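Aminomethyltransferase (Bartonella henselae, PDB 3GIR) belongs to the aminomethyltransferase family, whose members join a folate-binding-type domain to a C-terminal beta-barrel domain. Local coordinates at residues H71-A76 and P384-R389; E96-A101 and F140-N145; S117-E122 and F153-K158; N265-D270 and A276-A281. All blocks are in the same frame, centred on the assembly; numbering follows the deposited sequence. Where two conformers were deposited one is given.

Contact 1: residues H71-A76 and P384-R389; sequences HTRAHA and PFVEQR
Arg73, near the C-terminal end of helix 65-74, meets Val386 and Arg389 in a small surface contact between the folate-binding family region and the loop after strand 374-381, the last strand of the chain. The segments are 308 residues apart in sequence, and the long arginine side chains do most of the bridging, for the nearest CA pair, Arg73 and Arg389, is 9.6 Å apart. Arg73 bends at chi2 (-136°) and carries its guanidinium across to the loop. There Val386 CG1 lies over one face, displaced toward the rim and 4.0 Å from Arg73 NE, so an apolar methyl meets the flat side of a charged group. Arg389 NH1 comes 3.6 Å from Arg73 CD, which lies near the plane of the Arg389 guanidinium, at its edge. The two guanidinium planes stand 83° apart, nearly perpendicular, which excludes a parallel stack of the arginines. The Arg389 position is one of two conformers, so its share of the contact is less certain. Glu218 joins the pair, its OE2 making salt bridges to NH1 of Arg73 and NH1 of Arg389, while NH2 of Arg73 pairs with Glu257. The 4.4 Å between Arg73 NE and Arg389 NH1 is consistent with two cations gathered at one carboxylate, which in this conformer probably offsets much of their charge and links helix to loop.

Contact 2: residues E96-A101 and F140-N145; sequences EFLSYA and FMLVAN
Leu98 of helix 94-101 packs on Phe140 and Leu142 of strand 139-144, a helix-on-sheet contact in the hydrophobic core beside the five-stranded antiparallel sheet of the folate-binding family region. Its CB points at the strand but is still too distant to touch it. With chi1 at -72°, CG lies beside the backbone N and anti to the carbonyl carbon. Leu98 CG halts 4.9 Å from Phe140 CG and serves as the fork for two methyls with separate targets. CD1, which extends the chain away from CA, lands over a face of the Phe140 ring. It sits 3.5 Å from the ring centroid and 19° off the normal, a CH-pi contact displaced toward the CG side of the ring. The two side chains slide past each other in opposite directions, so the leucine tip reaches the root of the aromatic group, and Phe140 CB comes within 3.7 Å of Leu98 CD1. CD2 turns instead toward Leu142, the next residue of the strand to face the helix; Met141 between them points away. Leu132 of the neighbouring strand 126-136 touches all three side chains, and Val89 of strand 85-90 touches both leucines, so the methyls are embedded among sheet side chains. The looser arm of the fork ends in a methyl-to-methyl approach, Leu98 CD2 to Leu142 CD1, at 4.2 Å, whereas Leu98 CD1 comes within 3.3 Å of Phe140 CG.

Contact 3: residues S117-E122 and F153-K158; sequences SYLLNE and FAELEK
Leu119 divides its two methyls between Leu156 and Glu155, consecutive residues of helix 149-159, one lying in the interior and the other partly exposed. On the inner side, Leu119 CD1 meets Leu156 CD2 at 4.0 Å, methyl against methyl, with the side chains crossing at a slant. The Leu119 CB bond points at the helix, and with CG anti to the backbone N (chi1 -170°) the branched end carries a methyl to each of the two helix residues. The CB bond of Leu156 runs across the direction of the strand, and its branched end makes the approach. This is the packing of a helix across a face of the antiparallel sheet, here at strand 114-120, an edge strand of that sheet within this chain; Leu156 also reaches Val167 of strand 166-169, the other edge strand. The outer side differs in burial: Leu119 and Leu156 are buried, whereas Glu155 is partly exposed and offers only its CB and CG, with Leu119 CD2 4.1 Å from Glu155 CG. Glu155 then bends at chi2 (66°), and its carboxylate forms a salt bridge through OE2 with Arg159, one turn further along the helix. Arg159 itself touches Leu119 and donates from NH2 to the backbone O of Leu120.

Contact 4: residues N265-D270 and A276-A281; sequences NDITPD and AALTWA
Ile267 holds CG1 between its backbone N and carbonyl carbon (chi1 50°), and this same rotation sets CG2 anti to the carbonyl carbon, facing Ala276 and Leu278. That single methyl makes both contacts. Ile267 CG2 is 3.5 Å from Ala276 CB, tighter than usual for two carbons. Leu278, whose CG stands beside its own backbone N (chi1 -65°), crosses the isoleucine at about a right angle and brings CD1 to 4.0 Å from Ile267 CG2. Both segments belong to the long connection between helices 248-257 and 284-289, which folds back on itself here. Just after Ile267, an ST turn bends the chain: Thr268 OG1 accepts from the backbone N of Asp270 at 3.0 Å with an N-H...O angle of 146°. In the other segment, Ala277 with positive phi lies between the two touching residues, and a 3-10 turn follows, with Ala281 N bonded to Leu278 O at 3.1 Å. The folded connection joins strand 114-120 of the five-stranded sheet, whose Tyr116 touches Ile267 and Leu278, to the C-terminal sheet, where Tyr355 of strand 349-356 touches Ile267 and Ala276. Arg310 NE of strand 309-315 donates to Ala276 O.

How the contacts relate
Contacts 2 and 3, their centres about 8 Å apart, share the five-stranded antiparallel sheet. Their segments alternate along the chain: helix 94-101, strand 114-120, strand 139-144, helix 149-159. They merge into one core, with Leu142 CD1 3.7 Å from Leu156 CD1. Contact 4 comes later, about 15 Å from contact 3 between centres; Tyr118 OH and Leu278 O probably hydrogen-bond at 2.7 Å. Contact 1 spans the others in sequence, on the opposite side of the chain's centre from contacts 2 and 3. Contacts 1 and 4, about 23 Å apart between centres, join the folate-binding family region to the C-terminal part, through the loop after strand 374-381 and strands 349-356 and 309-315 respectively.

Contact 1: residues H71-A76 and P384-R389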
loop_
_atom_site.group_PDB
_atom_site.type_symbol
_atom_site.label_atom_id
_atom_site.label_comp_id
_atom_site.label_asym_id
_atom_site.label_seq_id
_atom_site.Cartn_x
_atom_site.Cartn_y
_atom_site.Cartn_z
ATOM N N HIS A 71 10.737 -15.908 -4.018
ATOM C CA HIS A 71 12.021 -15.365 -3.574
ATOM C C HIS A 71 11.895 -14.385 -2.417
ATOM O O HIS A 71 12.667 -14.425 -1.436
ATOM C CB HIS A 71 12.829 -14.776 -4.745
ATOM C CG HIS A 71 14.167 -14.260 -4.310
ATOM N ND1 HIS A 71 15.285 -15.070 -4.277
ATOM C CD2 HIS A 71 14.549 -13.049 -3.837
ATOM C CE1 HIS A 71 16.312 -14.350 -3.838
ATOM N NE2 HIS A 71 15.892 -13.133 -3.539
ATOM N N THR A 72 10.877 -13.520 -2.477
ATOM C CA THR A 72 10.654 -12.507 -1.472
ATOM C C THR A 72 10.307 -13.133 -0.147
ATOM O O THR A 72 10.750 -12.682 0.900
ATOM C CB THR A 72 9.561 -11.468 -1.925
ATOM O OG1 THR A 72 9.935 -10.881 -3.187
ATOM C CG2 THR A 72 9.326 -10.374 -0.943
ATOM N N ARG A 73 9.513 -14.198 -0.190
ATOM C CA ARG A 73 9.092 -14.842 1.055
ATOM C C ARG A 73 10.211 -15.714 1.676
ATOM O O ARG A 73 10.132 -16.019 2.877
ATOM C CB ARG A 73 7.827 -15.621 0.861
ATOM C CG ARG A 73 6.581 -14.759 0.564
ATOM C CD ARG A 73 5.356 -15.180 1.336
ATOM N NE ARG A 73 4.140 -14.557 0.888
ATOM C CZ ARG A 73 3.782 -13.313 1.186
ATOM N NH1 ARG A 73 4.509 -12.573 1.995
ATOM N NH2 ARG A 73 2.708 -12.800 0.645
ATOM N N ALA A 74 11.170 -16.128 0.868
ATOM C CA ALA A 74 12.283 -17.013 1.318
ATOM C C ALA A 74 13.594 -16.295 1.606
ATOM O O ALA A 74 14.435 -16.818 2.382
ATOM C CB ALA A 74 12.469 -18.121 0.285
ATOM N N HIS A 75 13.787 -15.100 1.019
ATOM C CA HIS A 75 15.081 -14.448 0.934
ATOM C C HIS A 75 14.905 -12.928 1.097
ATOM O O HIS A 75 14.381 -12.485 2.098
ATOM C CB HIS A 75 15.836 -14.833 -0.367
ATOM C CG HIS A 75 16.170 -16.284 -0.448
ATOM N ND1 HIS A 75 17.052 -16.898 0.435
ATOM C CD2 HIS A 75 15.678 -17.259 -1.247
ATOM C CE1 HIS A 75 17.075 -18.196 0.170
ATOM N NE2 HIS A 75 16.247 -18.446 -0.838
ATOM N N ALA A 76 15.283 -12.139 0.086
ATOM C CA ALA A 76 15.081 -10.692 0.134
ATOM C C ALA A 76 14.822 -10.211 -1.300
ATOM O O ALA A 76 15.576 -10.508 -2.229
ATOM C CB ALA A 76 16.307 -10.001 0.710
ATOM N N PRO A 384 -5.474 -11.978 6.374
ATOM C CA PRO A 384 -4.766 -12.285 5.138
ATOM C C PRO A 384 -4.862 -13.757 4.774
ATOM O O PRO A 384 -5.185 -14.627 5.595
ATOM C CB PRO A 384 -3.317 -11.914 5.445
ATOM C CG PRO A 384 -3.235 -12.163 6.928
ATOM C CD PRO A 384 -4.560 -11.914 7.534
ATOM N N PHE A 385 -4.534 -14.071 3.528
ATOM C CA PHE A 385 -4.450 -15.434 3.092
ATOM C C PHE A 385 -3.233 -16.154 3.619
ATOM O O PHE A 385 -3.239 -17.401 3.763
ATOM C CB PHE A 385 -4.406 -15.488 1.564
ATOM C CG PHE A 385 -5.703 -15.120 0.873
ATOM C CD1 PHE A 385 -5.920 -13.828 0.332
ATOM C CD2 PHE A 385 -6.709 -16.067 0.738
ATOM C CE1 PHE A 385 -7.113 -13.511 -0.333
ATOM C CE2 PHE A 385 -7.868 -15.750 0.051
ATOM C CZ PHE A 385 -8.090 -14.468 -0.416
ATOM N N VAL A 386 -2.132 -15.412 3.757
ATOM C CA VAL A 386 -0.866 -15.941 4.212
ATOM C C VAL A 386 -0.482 -15.180 5.488
ATOM O O VAL A 386 -0.600 -13.969 5.591
ATOM C CB VAL A 386 0.220 -15.789 3.065
ATOM C CG1 VAL A 386 1.606 -16.147 3.599
ATOM C CG2 VAL A 386 -0.158 -16.624 1.841
ATOM N N GLU A 387 0.071 -15.919 6.452
ATOM C CA GLU A 387 0.410 -15.398 7.746
ATOM C C GLU A 387 1.447 -14.268 7.638
ATOM O O GLU A 387 2.412 -14.415 6.908
ATOM C CB GLU A 387 1.048 -16.523 8.570
ATOM C CG GLU A 387 1.039 -16.306 10.092
ATOM C CD GLU A 387 1.903 -17.354 10.846
ATOM O OE1 GLU A 387 2.234 -18.426 10.266
ATOM O OE2 GLU A 387 2.263 -17.078 12.012
ATOM N N GLN A 388 1.183 -13.165 8.331
ATOM C CA GLN A 388 2.106 -12.039 8.361
ATOM C C GLN A 388 3.262 -12.306 9.286
ATOM O O GLN A 388 3.067 -13.032 10.242
ATOM C CB GLN A 388 1.409 -10.752 8.718
ATOM C CG GLN A 388 0.378 -10.397 7.610
ATOM C CD GLN A 388 -0.544 -9.294 8.041
ATOM O OE1 GLN A 388 -0.668 -8.993 9.213
ATOM N NE2 GLN A 388 -1.202 -8.663 7.055
ATOM N N ARG A 389 4.455 -11.805 8.889
ATOM C CA ARG A 389 5.702 -12.076 9.604
ATOM C C ARG A 389 6.464 -10.753 9.879
ATOM O O ARG A 389 7.695 -10.642 9.741
ATOM C CB ARG A 389 6.523 -13.160 8.873
ATOM C CG ARG A 389 5.734 -14.522 8.832
ATOM C CD ARG A 389 6.535 -15.735 8.306
ATOM N NE ARG A 389 6.502 -15.802 6.853
ATOM C CZ ARG A 389 5.470 -16.192 6.088
ATOM N NH1 ARG A 389 5.625 -16.128 4.772
ATOM N NH2 ARG A 389 4.300 -16.627 6.595
#

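Contact 2: residues E96-A101 and F140-N145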
loop_
_atom_site.group_PDB
_atom_site.type_symbol
_atom_site.label_atom_id
_atom_site.label_comp_id
_atom_site.label_asym_id
_atom_site.label_seq_id
_atom_site.Cartn_x
_atom_site.Cartn_y
_atom_site.Cartn_z
ATOM N N GLU A 96 -1.096 20.682 13.869
ATOM C CA GLU A 96 -2.446 21.081 13.721
ATOM C C GLU A 96 -2.959 20.907 12.263
ATOM O O GLU A 96 -4.055 20.467 12.019
ATOM C CB GLU A 96 -2.537 22.561 14.137
ATOM C CG GLU A 96 -2.234 22.753 15.597
ATOM C CD GLU A 96 -0.755 22.857 16.034
ATOM O OE1 GLU A 96 0.218 22.792 15.217
ATOM O OE2 GLU A 96 -0.560 22.972 17.289
ATOM N N PHE A 97 -2.114 21.204 11.300
ATOM C CA PHE A 97 -2.482 20.996 9.933
ATOM C C PHE A 97 -2.813 19.497 9.668
ATOM O O PHE A 97 -3.852 19.149 9.054
ATOM C CB PHE A 97 -1.389 21.464 9.023
ATOM C CG PHE A 97 -1.519 20.905 7.631
ATOM C CD1 PHE A 97 -2.675 21.083 6.858
ATOM C CD2 PHE A 97 -0.470 20.156 7.107
ATOM C CE1 PHE A 97 -2.759 20.522 5.619
ATOM C CE2 PHE A 97 -0.614 19.528 5.883
ATOM C CZ PHE A 97 -1.713 19.728 5.139
ATOM N N LEU A 98 -1.929 18.619 10.134
ATOM C CA LEU A 98 -2.083 17.177 9.890
ATOM C C LEU A 98 -3.312 16.619 10.540
ATOM O O LEU A 98 -3.992 15.780 9.954
ATOM C CB LEU A 98 -0.791 16.389 10.216
ATOM C CG LEU A 98 0.298 16.646 9.170
ATOM C CD1 LEU A 98 1.618 16.153 9.807
ATOM C CD2 LEU A 98 0.001 15.926 7.826
ATOM N N SER A 99 -3.634 17.119 11.733
ATOM C CA SER A 99 -4.849 16.634 12.426
ATOM C C SER A 99 -6.142 17.153 11.822
ATOM O O SER A 99 -7.192 16.618 12.088
ATOM C CB SER A 99 -4.757 17.006 13.913
ATOM O OG SER A 99 -3.556 16.597 14.471
ATOM N N TYR A 100 -6.065 18.167 10.989
ATOM C CA TYR A 100 -7.194 18.595 10.166
ATOM C C TYR A 100 -7.260 17.872 8.832
ATOM O O TYR A 100 -8.309 17.385 8.390
ATOM C CB TYR A 100 -7.091 20.081 9.953
ATOM C CG TYR A 100 -8.070 20.610 8.942
ATOM C CD1 TYR A 100 -9.437 20.593 9.196
ATOM C CD2 TYR A 100 -7.656 21.120 7.740
ATOM C CE1 TYR A 100 -10.335 21.052 8.272
ATOM C CE2 TYR A 100 -8.552 21.621 6.814
ATOM C CZ TYR A 100 -9.922 21.595 7.114
ATOM O OH TYR A 100 -10.845 22.022 6.198
ATOM N N ALA A 101 -6.097 17.746 8.181
ATOM C CA ALA A 101 -6.080 17.153 6.848
ATOM C C ALA A 101 -6.413 15.701 6.843
ATOM O O ALA A 101 -7.035 15.197 5.900
ATOM C CB ALA A 101 -4.697 17.390 6.100
ATOM N N PHE A 140 7.243 16.117 9.419
ATOM C CA PHE A 140 6.602 14.812 9.133
ATOM C C PHE A 140 6.815 14.445 7.675
ATOM O O PHE A 140 7.133 15.285 6.860
ATOM C CB PHE A 140 5.072 14.900 9.353
ATOM C CG PHE A 140 4.640 15.146 10.793
ATOM C CD1 PHE A 140 4.051 14.159 11.524
ATOM C CD2 PHE A 140 4.753 16.446 11.332
ATOM C CE1 PHE A 140 3.616 14.405 12.793
ATOM C CE2 PHE A 140 4.352 16.703 12.616
ATOM C CZ PHE A 140 3.773 15.694 13.349
ATOM N N MET A 141 6.630 13.184 7.359
ATOM C CA MET A 141 6.750 12.690 5.983
ATOM C C MET A 141 5.451 11.914 5.710
ATOM O O MET A 141 4.910 11.204 6.555
ATOM C CB MET A 141 7.943 11.705 5.802
ATOM C CG MET A 141 8.262 11.337 4.416
ATOM S SD MET A 141 9.001 12.767 3.545
ATOM C CE MET A 141 10.687 12.804 4.266
ATOM N N LEU A 142 4.949 12.110 4.507
ATOM C CA LEU A 142 3.848 11.312 3.948
ATOM C C LEU A 142 4.375 10.566 2.736
ATOM O O LEU A 142 5.138 11.115 1.901
ATOM C CB LEU A 142 2.679 12.218 3.501
ATOM C CG LEU A 142 1.811 12.808 4.599
ATOM C CD1 LEU A 142 0.957 14.065 4.149
ATOM C CD2 LEU A 142 0.912 11.714 5.183
ATOM N N VAL A 143 3.940 9.324 2.574
ATOM C CA VAL A 143 4.173 8.610 1.302
ATOM C C VAL A 143 2.843 8.362 0.618
ATOM O O VAL A 143 1.972 7.727 1.223
ATOM C CB VAL A 143 4.926 7.280 1.591
ATOM C CG1 VAL A 143 5.201 6.531 0.265
ATOM C CG2 VAL A 143 6.313 7.509 2.268
ATOM N N ALA A 144 2.737 8.853 -0.622
ATOM C CA ALA A 144 1.512 8.874 -1.442
ATOM C C ALA A 144 1.633 7.872 -2.550
ATOM O O ALA A 144 2.731 7.646 -3.079
ATOM C CB ALA A 144 1.312 10.261 -2.055
ATOM N N ASN A 145 0.508 7.317 -2.975
ATOM C CA ASN A 145 0.548 6.431 -4.131
ATOM C C ASN A 145 0.826 7.107 -5.429
ATOM O O ASN A 145 0.410 8.248 -5.647
ATOM C CB ASN A 145 -0.836 5.740 -4.219
ATOM C CG ASN A 145 -0.999 4.669 -3.245
ATOM O OD1 ASN A 145 -1.811 4.796 -2.248
ATOM N ND2 ASN A 145 -0.232 3.594 -3.431
#

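Contact 3: residues S117-E122 and F153-K158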
loop_
_atom_site.group_PDB
_atom_site.type_symbol
_atom_site.label_atom_id
_atom_site.label_comp_id
_atom_site.label_asym_id
_atom_site.label_seq_id
_atom_site.Cartn_x
_atom_site.Cartn_y
_atom_site.Cartn_z
ATOM N N SER A 117 -2.890 5.796 7.280
ATOM C CA SER A 117 -4.006 6.710 7.312
ATOM C C SER A 117 -4.561 6.905 5.904
ATOM O O SER A 117 -4.219 6.185 4.957
ATOM C CB SER A 117 -3.627 8.059 7.921
ATOM O OG SER A 117 -4.775 8.759 8.345
ATOM N N TYR A 118 -5.443 7.882 5.766
ATOM C CA TYR A 118 -6.029 8.186 4.455
ATOM C C TYR A 118 -6.530 9.600 4.370
ATOM O O TYR A 118 -6.999 10.162 5.358
ATOM C CB TYR A 118 -7.185 7.190 4.117
ATOM C CG TYR A 118 -7.844 6.524 5.262
ATOM C CD1 TYR A 118 -8.628 7.247 6.137
ATOM C CD2 TYR A 118 -7.774 5.150 5.452
ATOM C CE1 TYR A 118 -9.275 6.613 7.182
ATOM C CE2 TYR A 118 -8.394 4.543 6.524
ATOM C CZ TYR A 118 -9.149 5.282 7.362
ATOM O OH TYR A 118 -9.842 4.712 8.410
ATOM N N LEU A 119 -6.431 10.146 3.181
ATOM C CA LEU A 119 -6.972 11.449 2.859
ATOM C C LEU A 119 -8.444 11.222 2.473
ATOM O O LEU A 119 -8.728 10.544 1.508
ATOM C CB LEU A 119 -6.170 12.013 1.681
ATOM C CG LEU A 119 -6.416 13.436 1.349
ATOM C CD1 LEU A 119 -5.863 14.433 2.458
ATOM C CD2 LEU A 119 -5.863 13.768 -0.106
ATOM N N LEU A 120 -9.382 11.835 3.196
ATOM C CA LEU A 120 -10.811 11.640 2.897
ATOM C C LEU A 120 -11.372 12.846 2.233
ATOM O O LEU A 120 -10.943 14.001 2.539
ATOM C CB LEU A 120 -11.520 11.438 4.213
ATOM C CG LEU A 120 -11.115 10.274 5.033
ATOM C CD1 LEU A 120 -12.006 10.308 6.282
ATOM C CD2 LEU A 120 -11.219 8.921 4.327
ATOM N N ASN A 121 -12.341 12.621 1.353
ATOM C CA ASN A 121 -13.178 13.722 0.869
ATOM C C ASN A 121 -14.309 14.025 1.836
ATOM O O ASN A 121 -14.418 13.407 2.891
ATOM C CB ASN A 121 -13.659 13.467 -0.536
ATOM C CG ASN A 121 -14.633 12.289 -0.664
ATOM O OD1 ASN A 121 -15.331 11.955 0.249
ATOM N ND2 ASN A 121 -14.637 11.688 -1.842
ATOM N N GLU A 122 -15.172 14.998 1.453
ATOM C CA GLU A 122 -16.215 15.520 2.330
ATOM C C GLU A 122 -17.255 14.446 2.673
ATOM O O GLU A 122 -17.861 14.506 3.748
ATOM C CB GLU A 122 -16.959 16.765 1.724
ATOM N N PHE A 153 -1.045 16.048 -3.391
ATOM C CA PHE A 153 -0.292 17.257 -3.119
ATOM C C PHE A 153 -1.183 18.505 -3.263
ATOM O O PHE A 153 -1.213 19.349 -2.367
ATOM C CB PHE A 153 0.922 17.385 -4.004
ATOM C CG PHE A 153 1.740 18.641 -3.710
ATOM C CD1 PHE A 153 2.618 18.674 -2.627
ATOM C CD2 PHE A 153 1.583 19.743 -4.483
ATOM C CE1 PHE A 153 3.346 19.835 -2.377
ATOM C CE2 PHE A 153 2.300 20.901 -4.207
ATOM C CZ PHE A 153 3.164 20.911 -3.181
ATOM N N ALA A 154 -1.980 18.568 -4.321
ATOM C CA ALA A 154 -2.833 19.755 -4.519
ATOM C C ALA A 154 -3.857 19.907 -3.387
ATOM O O ALA A 154 -4.074 21.011 -2.884
ATOM C CB ALA A 154 -3.477 19.692 -5.868
ATOM N N GLU A 155 -4.430 18.798 -2.961
ATOM C CA GLU A 155 -5.417 18.820 -1.919
ATOM C C GLU A 155 -4.808 19.126 -0.548
ATOM O O GLU A 155 -5.376 19.922 0.248
ATOM C CB GLU A 155 -6.240 17.536 -1.902
ATOM C CG GLU A 155 -7.308 17.532 -0.800
ATOM C CD GLU A 155 -8.428 18.606 -1.006
ATOM O OE1 GLU A 155 -8.685 18.995 -2.180
ATOM O OE2 GLU A 155 -8.964 19.045 0.057
ATOM N N LEU A 156 -3.623 18.578 -0.265
ATOM C CA LEU A 156 -2.964 18.892 1.005
ATOM C C LEU A 156 -2.616 20.381 1.103
ATOM O O LEU A 156 -2.784 20.984 2.121
ATOM C CB LEU A 156 -1.693 18.014 1.135
ATOM C CG LEU A 156 -1.977 16.554 1.526
ATOM C CD1 LEU A 156 -0.746 15.667 1.267
ATOM C CD2 LEU A 156 -2.375 16.355 2.982
ATOM N N GLU A 157 -2.143 20.927 -0.009
ATOM C CA GLU A 157 -1.785 22.355 -0.128
ATOM C C GLU A 157 -3.017 23.224 0.153
ATOM O O GLU A 157 -2.945 24.215 0.887
ATOM C CB GLU A 157 -1.291 22.634 -1.545
ATOM C CG GLU A 157 -0.217 23.537 -1.668
ATOM C CD GLU A 157 0.317 23.670 -3.101
ATOM O OE1 GLU A 157 1.488 24.023 -3.171
ATOM O OE2 GLU A 157 -0.425 23.450 -4.120
ATOM N N LYS A 158 -4.186 22.850 -0.368
ATOM C CA LYS A 158 -5.388 23.614 -0.062
ATOM C C LYS A 158 -5.792 23.473 1.397
ATOM O O LYS A 158 -6.218 24.416 2.018
ATOM C CB LYS A 158 -6.565 23.199 -0.963
ATOM C CG LYS A 158 -6.355 23.441 -2.456
ATOM C CD LYS A 158 -7.509 22.832 -3.242
ATOM C CE LYS A 158 -7.221 22.972 -4.707
ATOM N NZ LYS A 158 -8.065 22.105 -5.601
#

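Contact 4: residues N265-D270 and A276-A281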
loop_
_atom_site.group_PDB
_atom_site.type_symbol
_atom_site.label_atom_id
_atom_site.label_comp_id
_atom_site.label_asym_id
_atom_site.label_seq_id
_atom_site.Cartn_x
_atom_site.Cartn_y
_atom_site.Cartn_z
ATOM N N ASN A 265 -8.114 0.022 -6.964
ATOM C CA ASN A 265 -8.710 -1.314 -7.097
ATOM C C ASN A 265 -9.667 -1.533 -5.948
ATOM O O ASN A 265 -10.897 -1.438 -6.094
ATOM C CB ASN A 265 -7.665 -2.423 -7.059
ATOM C CG ASN A 265 -6.976 -2.657 -8.404
ATOM O OD1 ASN A 265 -6.672 -1.703 -9.140
ATOM N ND2 ASN A 265 -6.658 -3.907 -8.694
ATOM N N ASP A 266 -9.104 -1.761 -4.777
ATOM C CA ASP A 266 -9.895 -2.129 -3.616
ATOM C C ASP A 266 -10.478 -1.013 -2.809
ATOM O O ASP A 266 -11.343 -1.251 -1.987
ATOM C CB ASP A 266 -9.035 -2.970 -2.692
ATOM C CG ASP A 266 -8.240 -4.001 -3.455
ATOM O OD1 ASP A 266 -8.824 -4.877 -4.165
ATOM O OD2 ASP A 266 -6.991 -3.884 -3.386
ATOM N N ILE A 267 -9.905 0.175 -2.930
ATOM C CA ILE A 267 -10.416 1.379 -2.303
ATOM C C ILE A 267 -10.367 2.461 -3.354
ATOM O O ILE A 267 -9.415 2.503 -4.155
ATOM C CB ILE A 267 -9.679 1.733 -1.029
ATOM C CG1 ILE A 267 -8.157 1.730 -1.207
ATOM C CG2 ILE A 267 -10.078 0.730 0.092
ATOM C CD1 ILE A 267 -7.371 2.118 0.088
ATOM N N THR A 268 -11.339 3.362 -3.306
ATOM C CA THR A 268 -11.466 4.422 -4.274
ATOM C C THR A 268 -12.184 5.585 -3.562
ATOM O O THR A 268 -12.646 5.440 -2.419
ATOM C CB THR A 268 -12.301 3.988 -5.479
ATOM O OG1 THR A 268 -13.658 3.944 -5.059
ATOM C CG2 THR A 268 -11.905 2.617 -6.028
ATOM N N PRO A 269 -12.271 6.740 -4.221
ATOM C CA PRO A 269 -13.033 7.835 -3.606
ATOM C C PRO A 269 -14.510 7.558 -3.417
ATOM O O PRO A 269 -15.170 8.320 -2.708
ATOM C CB PRO A 269 -12.825 8.980 -4.603
ATOM C CG PRO A 269 -11.618 8.657 -5.250
ATOM C CD PRO A 269 -11.627 7.168 -5.436
ATOM N N ASP A 270 -14.990 6.440 -3.962
ATOM C CA ASP A 270 -16.357 5.955 -3.726
ATOM C C ASP A 270 -16.536 4.974 -2.552
ATOM O O ASP A 270 -17.663 4.521 -2.262
ATOM C CB ASP A 270 -16.934 5.415 -5.050
ATOM C CG ASP A 270 -17.157 6.538 -6.075
ATOM O OD1 ASP A 270 -17.640 7.625 -5.686
ATOM O OD2 ASP A 270 -16.826 6.343 -7.259
ATOM N N ALA A 276 -14.732 -0.231 3.353
ATOM C CA ALA A 276 -13.470 -0.896 3.146
ATOM C C ALA A 276 -12.902 -1.672 4.315
ATOM O O ALA A 276 -11.853 -2.292 4.208
ATOM C CB ALA A 276 -12.407 0.169 2.633
ATOM N N ALA A 277 -13.613 -1.650 5.447
ATOM C CA ALA A 277 -13.134 -2.258 6.695
ATOM C C ALA A 277 -11.726 -1.819 7.063
ATOM O O ALA A 277 -10.869 -2.647 7.430
ATOM C CB ALA A 277 -13.219 -3.822 6.654
ATOM N N LEU A 278 -11.558 -0.485 7.074
ATOM C CA LEU A 278 -10.305 0.153 7.429
ATOM C C LEU A 278 -10.534 1.178 8.563
ATOM O O LEU A 278 -9.644 2.012 8.831
ATOM C CB LEU A 278 -9.721 0.808 6.189
ATOM C CG LEU A 278 -9.273 -0.047 5.004
ATOM C CD1 LEU A 278 -8.782 0.879 3.901
ATOM C CD2 LEU A 278 -8.166 -0.984 5.390
ATOM N N THR A 279 -11.692 1.159 9.242
ATOM C CA THR A 279 -11.943 2.166 10.284
ATOM C C THR A 279 -10.968 1.997 11.446
ATOM O O THR A 279 -10.825 2.937 12.219
ATOM C CB THR A 279 -13.400 2.108 10.898
ATOM O OG1 THR A 279 -13.574 0.813 11.475
ATOM C CG2 THR A 279 -14.448 2.383 9.795
ATOM N N TRP A 280 -10.330 0.833 11.581
ATOM C CA TRP A 280 -9.333 0.572 12.627
ATOM C C TRP A 280 -8.206 1.631 12.632
ATOM O O TRP A 280 -7.562 1.869 13.652
ATOM C CB TRP A 280 -8.726 -0.803 12.510
ATOM C CG TRP A 280 -8.087 -1.123 11.178
ATOM C CD1 TRP A 280 -8.646 -1.871 10.210
ATOM C CD2 TRP A 280 -6.780 -0.759 10.711
ATOM N NE1 TRP A 280 -7.787 -2.001 9.141
ATOM C CE2 TRP A 280 -6.639 -1.306 9.418
ATOM C CE3 TRP A 280 -5.732 -0.002 11.242
ATOM C CZ2 TRP A 280 -5.479 -1.140 8.667
ATOM C CZ3 TRP A 280 -4.581 0.144 10.475
ATOM C CH2 TRP A 280 -4.488 -0.397 9.210
ATOM N N ALA A 281 -7.983 2.252 11.471
ATOM C CA ALA A 281 -6.931 3.270 11.329
ATOM C C ALA A 281 -7.220 4.591 12.051
ATOM O O ALA A 281 -6.319 5.454 12.106
ATOM C CB ALA A 281 -6.641 3.525 9.827
#